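Side-chain contacts in leucine rich repeat and phosphatase domain containing protein (Entamoeba histolytica, PDB 3EMU), which has a dual specificity phosphatase fold and is classed as a phosphoric monoester hydrolase, though its signature loop departs from the family's catalytic motif, so activity is uncertain: residues D29-N33 with N34-S38; N75-K78 with F79-S83; I131-S135 with G136-Q140. All blocks are in the same frame, centred on the assembly; numbering follows the deposited sequence. Where two conformers were deposited one is given.

Contact 1 of 3, residues D29-N33 with N34-S38; sequences DYIHN and NNISS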
ATOM      1  N   ASP A  29      20.118  -1.570   1.246  1.00 66.71           N
ATOM      2  CA  ASP A  29      20.540  -0.814   2.393  1.00 65.95           C
ATOM      3  C   ASP A  29      19.363  -0.013   2.997  1.00 65.68           C
ATOM      4  O   ASP A  29      19.266   0.123   4.202  1.00 65.11           O
ATOM      5  CB  ASP A  29      21.688   0.121   2.037  1.00 65.40           C
ATOM      6  CG  ASP A  29      22.513   0.507   3.247  1.00 66.61           C
ATOM      7  OD1 ASP A  29      22.796  -0.394   4.080  1.00 69.23           O
ATOM      8  OD2 ASP A  29      22.872   1.704   3.371  1.00 68.26           O
ATOM      9  N   TYR A  30      18.524   0.568   2.148  1.00 64.91           N
ATOM     10  CA  TYR A  30      17.315   1.217   2.612  1.00 65.05           C
ATOM     11  C   TYR A  30      16.452   0.250   3.431  1.00 65.80           C
ATOM     12  O   TYR A  30      15.940   0.604   4.476  1.00 65.47           O
ATOM     13  CB  TYR A  30      16.490   1.742   1.430  1.00 64.75           C
ATOM     14  CG  TYR A  30      15.201   2.449   1.830  1.00 61.99           C
ATOM     15  CD1 TYR A  30      15.129   3.832   1.867  1.00 59.12           C
ATOM     16  CD2 TYR A  30      14.083   1.719   2.183  1.00 58.62           C
ATOM     17  CE1 TYR A  30      13.961   4.469   2.235  1.00 60.95           C
ATOM     18  CE2 TYR A  30      12.908   2.340   2.557  1.00 61.58           C
ATOM     19  CZ  TYR A  30      12.846   3.703   2.587  1.00 60.54           C
ATOM     20  OH  TYR A  30      11.662   4.304   2.931  1.00 59.65           O
ATOM     21  N   ILE A  31      16.288  -0.961   2.915  1.00 66.42           N
ATOM     22  CA  ILE A  31      15.559  -1.995   3.579  1.00 67.22           C
ATOM     23  C   ILE A  31      16.203  -2.297   4.942  1.00 68.47           C
ATOM     24  O   ILE A  31      15.535  -2.294   5.984  1.00 68.50           O
ATOM     25  CB  ILE A  31      15.516  -3.237   2.649  1.00 67.43           C
ATOM     26  CG1 ILE A  31      14.554  -2.967   1.484  1.00 67.38           C
ATOM     27  CG2 ILE A  31      15.145  -4.516   3.389  1.00 66.72           C
ATOM     28  CD1 ILE A  31      14.421  -4.143   0.515  1.00 68.43           C
ATOM     29  N   HIS A  32      17.512  -2.532   4.947  1.00 69.04           N
ATOM     30  CA  HIS A  32      18.263  -2.856   6.171  0.50 68.82           C
ATOM     31  C   HIS A  32      18.162  -1.743   7.209  1.00 68.88           C
ATOM     32  O   HIS A  32      17.912  -1.982   8.366  1.00 68.77           O
ATOM     33  CB  HIS A  32      19.753  -3.141   5.855  0.50 69.03           C
ATOM     34  CG  HIS A  32      20.607  -3.355   7.075  0.50 68.36           C
ATOM     35  ND1 HIS A  32      21.300  -2.334   7.689  0.50 68.76           N
ATOM     36  CD2 HIS A  32      20.863  -4.470   7.802  0.50 68.96           C
ATOM     37  CE1 HIS A  32      21.943  -2.809   8.744  0.50 68.55           C
ATOM     38  NE2 HIS A  32      21.697  -4.104   8.834  0.50 67.94           N
ATOM     39  N   ASN A  33      18.378  -0.514   6.776  1.00 68.41           N
ATOM     40  CA  ASN A  33      18.372   0.604   7.726  1.00 68.76           C
ATOM     41  C   ASN A  33      16.983   1.002   8.277  1.00 68.70           C
ATOM     42  O   ASN A  33      16.892   1.715   9.263  1.00 69.46           O
ATOM     43  CB  ASN A  33      19.069   1.848   7.126  1.00 68.27           C
ATOM     44  CG  ASN A  33      20.595   1.657   6.909  1.00 70.38           C
ATOM     45  OD1 ASN A  33      21.195   0.622   7.278  1.00 70.57           O
ATOM     46  ND2 ASN A  33      21.225   2.670   6.297  1.00 70.71           N
ATOM     47  N   ASN A  34      15.910   0.610   7.608  1.00 68.59           N
ATOM     48  CA  ASN A  34      14.562   0.930   8.054  1.00 68.68           C
ATOM     49  C   ASN A  34      13.884  -0.294   8.641  1.00 68.99           C
ATOM     50  O   ASN A  34      12.674  -0.309   8.783  1.00 68.87           O
ATOM     51  CB  ASN A  34      13.737   1.437   6.883  1.00 68.01           C
ATOM     52  CG  ASN A  34      14.107   2.827   6.497  1.00 68.44           C
ATOM     53  OD1 ASN A  34      13.664   3.779   7.139  1.00 69.19           O
ATOM     54  ND2 ASN A  34      14.921   2.978   5.447  1.00 67.80           N
ATOM     55  N   ASN A  35      14.683  -1.324   8.912  1.00 69.71           N
ATOM     56  CA  ASN A  35      14.224  -2.551   9.540  1.00 70.99           C
ATOM     57  C   ASN A  35      13.029  -3.210   8.887  1.00 70.15           C
ATOM     58  O   ASN A  35      12.137  -3.715   9.587  1.00 70.12           O
ATOM     59  CB  ASN A  35      13.890  -2.304  11.021  1.00 72.51           C
ATOM     60  CG  ASN A  35      15.054  -1.708  11.774  1.00 75.38           C
ATOM     61  OD1 ASN A  35      15.083  -0.496  12.045  1.00 78.33           O
ATOM     62  ND2 ASN A  35      16.040  -2.550  12.104  1.00 77.15           N
ATOM     63  N   ILE A  36      13.026  -3.242   7.559  1.00 68.37           N
ATOM     64  CA  ILE A  36      11.940  -3.830   6.829  1.00 66.49           C
ATOM     65  C   ILE A  36      12.105  -5.341   6.741  1.00 66.53           C
ATOM     66  O   ILE A  36      13.151  -5.854   6.354  1.00 66.86           O
ATOM     67  CB  ILE A  36      11.831  -3.156   5.439  1.00 66.42           C
ATOM     68  CG1 ILE A  36      11.334  -1.711   5.602  1.00 63.29           C
ATOM     69  CG2 ILE A  36      10.980  -4.001   4.494  1.00 64.57           C
ATOM     70  CD1 ILE A  36      11.608  -0.790   4.373  1.00 59.30           C
ATOM     71  N   SER A  37      11.062  -6.078   7.096  1.00 66.46           N
ATOM     72  CA  SER A  37      11.158  -7.529   7.127  1.00 66.24           C
ATOM     73  C   SER A  37       9.990  -8.116   6.411  1.00 65.93           C
ATOM     74  O   SER A  37       9.829  -9.333   6.392  1.00 66.91           O
ATOM     75  CB  SER A  37      11.175  -8.069   8.573  1.00 66.52           C
ATOM     76  OG  SER A  37      10.139  -7.463   9.341  1.00 68.43           O
ATOM     77  N   SER A  38       9.150  -7.260   5.842  1.00 65.02           N
ATOM     78  CA  SER A  38       8.017  -7.757   5.085  1.00 64.51           C
ATOM     79  C   SER A  38       7.898  -7.001   3.797  1.00 63.18           C
ATOM     80  O   SER A  38       8.142  -5.799   3.753  1.00 61.86           O
ATOM     81  CB  SER A  38       6.689  -7.554   5.833  1.00 64.64           C
ATOM     82  OG  SER A  38       6.524  -8.494   6.848  1.00 67.67           O
TER

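Contact 2 of 3, residues N75-K78 with F79-S83; sequences NAIK and FIIRS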
ATOM      1  N   ASN A  75      -6.914  -9.081   3.380  1.00 60.93           N
ATOM      2  CA  ASN A  75      -5.574  -9.730   3.433  1.00 60.76           C
ATOM      3  C   ASN A  75      -4.415  -8.762   3.508  1.00 58.62           C
ATOM      4  O   ASN A  75      -3.499  -8.955   4.266  1.00 58.46           O
ATOM      5  CB  ASN A  75      -5.375 -10.720   2.282  1.00 61.84           C
ATOM      6  CG  ASN A  75      -6.108 -12.055   2.522  1.00 69.04           C
ATOM      7  OD1 ASN A  75      -6.549 -12.709   1.574  1.00 76.88           O
ATOM      8  ND2 ASN A  75      -6.259 -12.450   3.794  1.00 73.38           N
ATOM      9  N   ALA A  76      -4.458  -7.678   2.748  1.00 58.98           N
ATOM     10  CA  ALA A  76      -3.359  -6.672   2.823  1.00 57.77           C
ATOM     11  C   ALA A  76      -3.285  -5.997   4.180  1.00 57.36           C
ATOM     12  O   ALA A  76      -2.191  -5.802   4.767  1.00 56.85           O
ATOM     13  CB  ALA A  76      -3.541  -5.601   1.719  1.00 57.15           C
ATOM     14  N   ILE A  77      -4.447  -5.569   4.679  1.00 57.56           N
ATOM     15  CA  ILE A  77      -4.446  -4.834   5.965  1.00 57.83           C
ATOM     16  C   ILE A  77      -3.853  -5.714   7.096  1.00 58.24           C
ATOM     17  O   ILE A  77      -3.017  -5.280   7.909  1.00 57.53           O
ATOM     18  CB  ILE A  77      -5.872  -4.342   6.278  1.00 58.12           C
ATOM     19  CG1 ILE A  77      -6.171  -3.174   5.323  1.00 58.58           C
ATOM     20  CG2 ILE A  77      -6.006  -3.959   7.751  1.00 55.56           C
ATOM     21  CD1 ILE A  77      -7.543  -2.560   5.485  1.00 60.89           C
ATOM     22  N   LYS A  78      -4.218  -6.986   7.041  1.00 59.41           N
ATOM     23  CA  LYS A  78      -3.765  -7.976   7.992  1.00 61.87           C
ATOM     24  C   LYS A  78      -2.236  -8.170   8.005  1.00 62.55           C
ATOM     25  O   LYS A  78      -1.580  -8.148   9.088  1.00 63.59           O
ATOM     26  CB  LYS A  78      -4.468  -9.305   7.680  1.00 61.92           C
ATOM     27  CG  LYS A  78      -4.193 -10.315   8.771  1.00 67.54           C
ATOM     28  CD  LYS A  78      -4.350 -11.761   8.312  1.00 74.57           C
ATOM     29  CE  LYS A  78      -4.348 -12.720   9.544  1.00 80.91           C
ATOM     30  NZ  LYS A  78      -4.554 -14.174   9.110  1.00 83.60           N
ATOM     31  N   PHE A  79      -1.669  -8.367   6.804  1.00 61.64           N
ATOM     32  CA  PHE A  79      -0.220  -8.553   6.630  1.00 60.38           C
ATOM     33  C   PHE A  79       0.432  -7.286   7.088  1.00 59.35           C
ATOM     34  O   PHE A  79       1.392  -7.305   7.848  1.00 58.55           O
ATOM     35  CB  PHE A  79       0.041  -8.840   5.132  1.00 62.21           C
ATOM     36  CG  PHE A  79       1.498  -9.050   4.757  1.00 64.29           C
ATOM     37  CD1 PHE A  79       2.119 -10.304   4.937  1.00 64.47           C
ATOM     38  CD2 PHE A  79       2.221  -8.024   4.143  1.00 63.56           C
ATOM     39  CE1 PHE A  79       3.456 -10.516   4.540  1.00 65.14           C
ATOM     40  CE2 PHE A  79       3.554  -8.229   3.735  1.00 63.40           C
ATOM     41  CZ  PHE A  79       4.173  -9.473   3.945  1.00 63.89           C
ATOM     42  N   ILE A  80      -0.148  -6.140   6.727  1.00 59.27           N
ATOM     43  CA  ILE A  80       0.432  -4.872   7.218  1.00 58.85           C
ATOM     44  C   ILE A  80       0.392  -4.723   8.754  1.00 59.92           C
ATOM     45  O   ILE A  80       1.356  -4.311   9.390  1.00 59.07           O
ATOM     46  CB  ILE A  80      -0.239  -3.661   6.558  1.00 58.83           C
ATOM     47  CG1 ILE A  80       0.039  -3.674   5.045  1.00 58.84           C
ATOM     48  CG2 ILE A  80       0.244  -2.353   7.178  1.00 56.50           C
ATOM     49  CD1 ILE A  80      -0.705  -2.610   4.256  1.00 56.74           C
ATOM     50  N   ILE A  81      -0.744  -5.030   9.363  1.00 61.66           N
ATOM     51  CA  ILE A  81      -0.832  -4.837  10.810  1.00 62.28           C
ATOM     52  C   ILE A  81       0.051  -5.868  11.512  1.00 62.98           C
ATOM     53  O   ILE A  81       0.691  -5.552  12.505  1.00 62.88           O
ATOM     54  CB  ILE A  81      -2.328  -4.813  11.325  1.00 62.15           C
ATOM     55  CG1 ILE A  81      -2.885  -3.433  11.070  1.00 62.10           C
ATOM     56  CG2 ILE A  81      -2.378  -5.047  12.829  1.00 60.83           C
ATOM     57  CD1 ILE A  81      -4.336  -3.368  10.985  1.00 63.41           C
ATOM     58  N   ARG A  82       0.127  -7.088  10.982  1.00 64.56           N
ATOM     59  CA  ARG A  82       1.103  -8.066  11.492  0.50 66.07           C
ATOM     60  C   ARG A  82       2.514  -7.505  11.582  1.00 66.93           C
ATOM     61  O   ARG A  82       3.294  -7.894  12.442  1.00 68.09           O
ATOM     62  CB  ARG A  82       1.141  -9.334  10.634  0.50 66.57           C
ATOM     63  CG  ARG A  82       2.212 -10.336  11.060  0.50 67.33           C
ATOM     64  CD  ARG A  82       2.146 -11.620  10.235  0.50 71.76           C
ATOM     65  NE  ARG A  82       3.111 -11.702   9.131  0.50 74.46           N
ATOM     66  CZ  ARG A  82       2.953 -12.491   8.062  0.50 76.46           C
ATOM     67  NH1 ARG A  82       1.874 -13.246   7.931  0.50 76.74           N
ATOM     68  NH2 ARG A  82       3.868 -12.529   7.108  0.50 78.46           N
ATOM     69  N   SER A  83       2.863  -6.568  10.701  1.00 67.45           N
ATOM     70  CA  SER A  83       4.228  -6.070  10.678  1.00 67.84           C
ATOM     71  C   SER A  83       4.385  -4.919  11.670  1.00 68.40           C
ATOM     72  O   SER A  83       5.443  -4.750  12.294  1.00 67.41           O
ATOM     73  CB  SER A  83       4.658  -5.680   9.222  1.00 67.52           C
ATOM     74  OG  SER A  83       5.869  -4.928   9.173  1.00 66.43           O
TER

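Contact 3 of 3, residues I131-S135 with G136-Q140; sequences IDIES and GFILQ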
ATOM      1  N   ILE A 131       2.070   9.645  -7.581  1.00 64.68           N
ATOM      2  CA  ILE A 131       0.800   8.918  -7.548  1.00 63.16           C
ATOM      3  C   ILE A 131      -0.047   9.058  -8.837  1.00 63.56           C
ATOM      4  O   ILE A 131      -0.369  10.178  -9.313  1.00 63.95           O
ATOM      5  CB  ILE A 131      -0.026   9.329  -6.272  1.00 63.50           C
ATOM      6  CG1 ILE A 131      -1.210   8.396  -6.051  1.00 60.92           C
ATOM      7  CG2 ILE A 131      -0.420  10.841  -6.279  1.00 59.62           C
ATOM      8  CD1 ILE A 131      -1.815   8.513  -4.633  1.00 62.70           C
ATOM      9  N   ASP A 132      -0.447   7.927  -9.407  1.00 63.05           N
ATOM     10  CA  ASP A 132      -1.272   7.996 -10.609  1.00 62.95           C
ATOM     11  C   ASP A 132      -2.121   6.758 -10.743  1.00 62.26           C
ATOM     12  O   ASP A 132      -1.771   5.787 -11.433  1.00 61.93           O
ATOM     13  CB  ASP A 132      -0.400   8.238 -11.859  1.00 63.45           C
ATOM     14  CG  ASP A 132      -1.233   8.437 -13.131  1.00 65.22           C
ATOM     15  OD1 ASP A 132      -2.474   8.674 -13.053  1.00 66.21           O
ATOM     16  OD2 ASP A 132      -0.634   8.317 -14.216  1.00 68.75           O
ATOM     17  N   ILE A 133      -3.253   6.788 -10.056  1.00 62.33           N
ATOM     18  CA  ILE A 133      -4.011   5.556  -9.868  1.00 61.64           C
ATOM     19  C   ILE A 133      -5.062   5.506 -10.934  1.00 61.02           C
ATOM     20  O   ILE A 133      -5.780   6.463 -11.083  1.00 61.47           O
ATOM     21  CB  ILE A 133      -4.660   5.483  -8.419  1.00 61.23           C
ATOM     22  CG1 ILE A 133      -3.550   5.543  -7.372  1.00 60.28           C
ATOM     23  CG2 ILE A 133      -5.547   4.206  -8.274  1.00 59.84           C
ATOM     24  CD1 ILE A 133      -4.002   5.781  -5.914  1.00 55.99           C
ATOM     25  N   GLU A 134      -5.170   4.399 -11.656  1.00 61.15           N
ATOM     26  CA  GLU A 134      -6.258   4.228 -12.629  1.00 62.28           C
ATOM     27  C   GLU A 134      -7.671   4.357 -12.023  1.00 62.31           C
ATOM     28  O   GLU A 134      -7.935   3.897 -10.913  1.00 61.71           O
ATOM     29  CB  GLU A 134      -6.119   2.886 -13.363  1.00 62.33           C
ATOM     30  CG  GLU A 134      -4.792   2.711 -14.100  1.00 66.56           C
ATOM     31  CD  GLU A 134      -4.671   1.348 -14.808  1.00 72.19           C
ATOM     32  OE1 GLU A 134      -5.182   0.301 -14.322  1.00 70.62           O
ATOM     33  OE2 GLU A 134      -4.030   1.338 -15.888  1.00 77.26           O
ATOM     34  N   SER A 135      -8.591   4.957 -12.769  1.00 63.12           N
ATOM     35  CA  SER A 135      -9.940   5.207 -12.239  1.00 63.66           C
ATOM     36  C   SER A 135     -10.749   3.958 -11.780  1.00 63.71           C
ATOM     37  O   SER A 135     -11.531   4.069 -10.828  1.00 64.56           O
ATOM     38  CB  SER A 135     -10.778   6.041 -13.212  1.00 63.97           C
ATOM     39  OG  SER A 135     -10.995   5.277 -14.380  1.00 64.87           O
ATOM     40  N   GLY A 136     -10.584   2.796 -12.419  1.00 62.22           N
ATOM     41  CA  GLY A 136     -11.178   1.578 -11.878  1.00 60.47           C
ATOM     42  C   GLY A 136     -10.711   1.228 -10.454  1.00 60.67           C
ATOM     43  O   GLY A 136     -11.485   0.705  -9.626  1.00 59.85           O
ATOM     44  N   PHE A 137      -9.450   1.516 -10.141  1.00 59.56           N
ATOM     45  CA  PHE A 137      -8.989   1.334  -8.796  1.00 59.40           C
ATOM     46  C   PHE A 137      -9.566   2.344  -7.803  1.00 59.93           C
ATOM     47  O   PHE A 137      -9.883   1.951  -6.676  1.00 59.84           O
ATOM     48  CB  PHE A 137      -7.471   1.294  -8.745  1.00 59.60           C
ATOM     49  CG  PHE A 137      -6.897   0.016  -9.312  1.00 60.02           C
ATOM     50  CD1 PHE A 137      -7.483  -1.225  -9.007  1.00 55.80           C
ATOM     51  CD2 PHE A 137      -5.775   0.047 -10.161  1.00 60.58           C
ATOM     52  CE1 PHE A 137      -6.968  -2.404  -9.512  1.00 54.87           C
ATOM     53  CE2 PHE A 137      -5.244  -1.149 -10.693  1.00 58.79           C
ATOM     54  CZ  PHE A 137      -5.825  -2.369 -10.352  1.00 57.35           C
ATOM     55  N   ILE A 138      -9.692   3.620  -8.220  1.00 60.53           N
ATOM     56  CA  ILE A 138     -10.285   4.681  -7.404  1.00 61.02           C
ATOM     57  C   ILE A 138     -11.731   4.263  -7.021  1.00 61.75           C
ATOM     58  O   ILE A 138     -12.153   4.361  -5.849  1.00 61.61           O
ATOM     59  CB  ILE A 138     -10.347   6.037  -8.156  1.00 61.25           C
ATOM     60  CG1 ILE A 138      -8.946   6.644  -8.402  1.00 61.14           C
ATOM     61  CG2 ILE A 138     -11.213   7.046  -7.388  1.00 58.84           C
ATOM     62  CD1 ILE A 138      -8.081   6.759  -7.215  1.00 59.71           C
ATOM     63  N   LEU A 139     -12.451   3.766  -8.024  1.00 60.79           N
ATOM     64  CA  LEU A 139     -13.791   3.279  -7.858  1.00 62.35           C
ATOM     65  C   LEU A 139     -13.875   2.145  -6.814  1.00 62.31           C
ATOM     66  O   LEU A 139     -14.750   2.168  -5.935  1.00 62.99           O
ATOM     67  CB  LEU A 139     -14.253   2.770  -9.201  1.00 63.19           C
ATOM     68  CG  LEU A 139     -15.703   2.846  -9.604  1.00 67.20           C
ATOM     69  CD1 LEU A 139     -16.263   4.241  -9.337  1.00 69.26           C
ATOM     70  CD2 LEU A 139     -15.771   2.474 -11.109  1.00 69.62           C
ATOM     71  N   GLN A 140     -12.981   1.159  -6.912  1.00 61.13           N
ATOM     72  CA  GLN A 140     -12.889   0.100  -5.893  1.00 61.26           C
ATOM     73  C   GLN A 140     -12.552   0.623  -4.491  1.00 60.33           C
ATOM     74  O   GLN A 140     -12.948   0.035  -3.480  1.00 58.87           O
ATOM     75  CB  GLN A 140     -11.865  -0.966  -6.301  1.00 60.29           C
ATOM     76  CG  GLN A 140     -12.287  -1.761  -7.531  1.00 62.89           C
ATOM     77  CD  GLN A 140     -11.274  -2.859  -7.936  1.00 62.92           C
ATOM     78  OE1 GLN A 140     -11.030  -3.803  -7.161  1.00 60.78           O
ATOM     79  NE2 GLN A 140     -10.723  -2.755  -9.160  1.00 60.00           N
TER

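Contact 1 of 3, residues D29-N33 with N34-S38
The side-chain amide of Asn34 meets one face of the Tyr30 ring. ND2 of Asn34 sits 3.4 Å above the Tyr30 ring plane, over its centre, and the amide and ring planes are 35° apart. The same Asn34 ND2 donates to the backbone O of Tyr30 at 2.8 Å, in a nearly straight bond (166°). The acceptor lies close to the amide plane. One nitrogen thus meets both the ring face and the backbone carbonyl of a single residue, which fixes the rotation of the amide. The Tyr30 ring reaches this place because CG is anti to the backbone N (chi1 -180°). At the ring edge, CE2 of Tyr30 meets CD1 of Ile36 at 3.8 Å. The Tyr30 hydroxyl is hydrogen-bonded to His18 ND1 on strand 17-21. Ile31 touches Ile36 through its CG2 branch, 4.1 Å from Ile36 CB, and the two side chains cross at about a right angle. The backbone turns here. Ile36 N donates to Ile31 O at 3.1 Å, and Asn35 N makes a weak bond to His32 O. Asn35, with positive phi, is the C-prime residue of a Schellman motif, which ends helix 28-33 and leads into strand 36-42.

Contact 2 of 3, residues N75-K78 with F79-S83
Residues 75-78 and 79-83 are consecutive turns of helix 68-85. Four backbone bonds join them, each from residue i+4 to residue i. Phe79 N donates to Asn75 O at 3.2 Å, and Ile80 N to Ala76 O at 2.9 Å. Ile81 N to Ile77 O is shorter, at 2.7 Å, and the donor lies nearly along the C=O axis. Arg82 N to Lys78 O completes the run at 2.8 Å.

One apolar side-chain pair spans the turn. Ile77 and Ile81 lie side by side and point the same way. CG2 of Ile77 meets CD1 of Ile81 at 3.7 Å. With chi1 at -73°, Ile77 keeps CG1 beside its own backbone N and leaves the CG2 methyl to meet the next turn. Ile80 packs back on the backbone of the previous turn, with CG1 of Ile80 3.1 Å from Ala76 O. Helix 68-85 packs on the sheet and against helix 100-112, as in the alpha/beta fold of this phosphatase family. Ala76, Phe79 and Ile80 touch Leu40 of strand 36-42, while Ile77 meets Tyr111 of helix 100-112 and both Ile80 and Ile81 meet Phe108 of the same helix.

The Phe79 ring also lies beside Arg82, which was deposited in two conformers. In one of them, CD1 of Phe79 is 3.5 Å above one face of the Arg82 guanidinium, offset toward the rim. In this conformer Arg82 bends at chi3 (99°), and its NH2 forms a salt bridge with Asp55. Lys78 runs out extended on the exposed side of the helix.

Contact 3 of 3, residues I131-S135 with G136-Q140
Ile133 reaches the first turn of helix 135-151 through its CG2 methyl. A chi1 of -60° turns this methyl to the helix. CG2 of Ile133 touches CB of Phe137 at 3.5 Å and CD1 of Ile138 at 3.7 Å. Both partners cross Ile133 at about a right angle. Ile138 bends at its second torsion (chi2 -52°), and its CD1 lies beside both CG2 and CB of Ile133. Other helices pack on the cluster: Ile133 touches Ile106 of helix 100-112, and Ile138 touches Phe117 of helix 117-127.

Glu134 and Phe137 run side by side and point the same way. The carboxylate and ring planes are 23° apart. Glu134 OE1 comes obliquely to the ring, 3.9 Å from Phe137 CE2. The same oxygen lies close to the like-charged carboxylate of Glu64.

The backbone O of Glu134 takes two bonds. Ile138 N donates to Glu134 O at 3.2 Å, in the carbonyl plane. Phe137 N makes a weak, bent bond to Glu134 O at 2.9 Å. Leu139 N then donates to Ser135 O at 3.0 Å, which continues the helical run begun by Ile138 N. Gly136 N is held from outside by Glu64 OE2. Glu134 is the N-cap residue, and the Ile133-Ile138 pair flanks the cap, as in the hydrophobic staple that opens many helices.

In the fold
Contact 1 and contact 3 lie at the surface, on opposite sides of the chain's centre and about 28 Å apart between centres. Contact 2 is partly buried. Contact 1 closes a helix and leads into strand 36-42; contact 3 opens helix 135-151; contact 2 lies within a helix. Contacts 1 and 2 meet directly, where Ser38 packs on Phe79 and Ser83, so strand 36-42 joins them. Contact 3 touches neither. The chemistry follows the place. An amide over a ring marks the helix end, apolar branches and regular backbone bonds the middle of a helix, and an isoleucine pair at the N-cap the helix start.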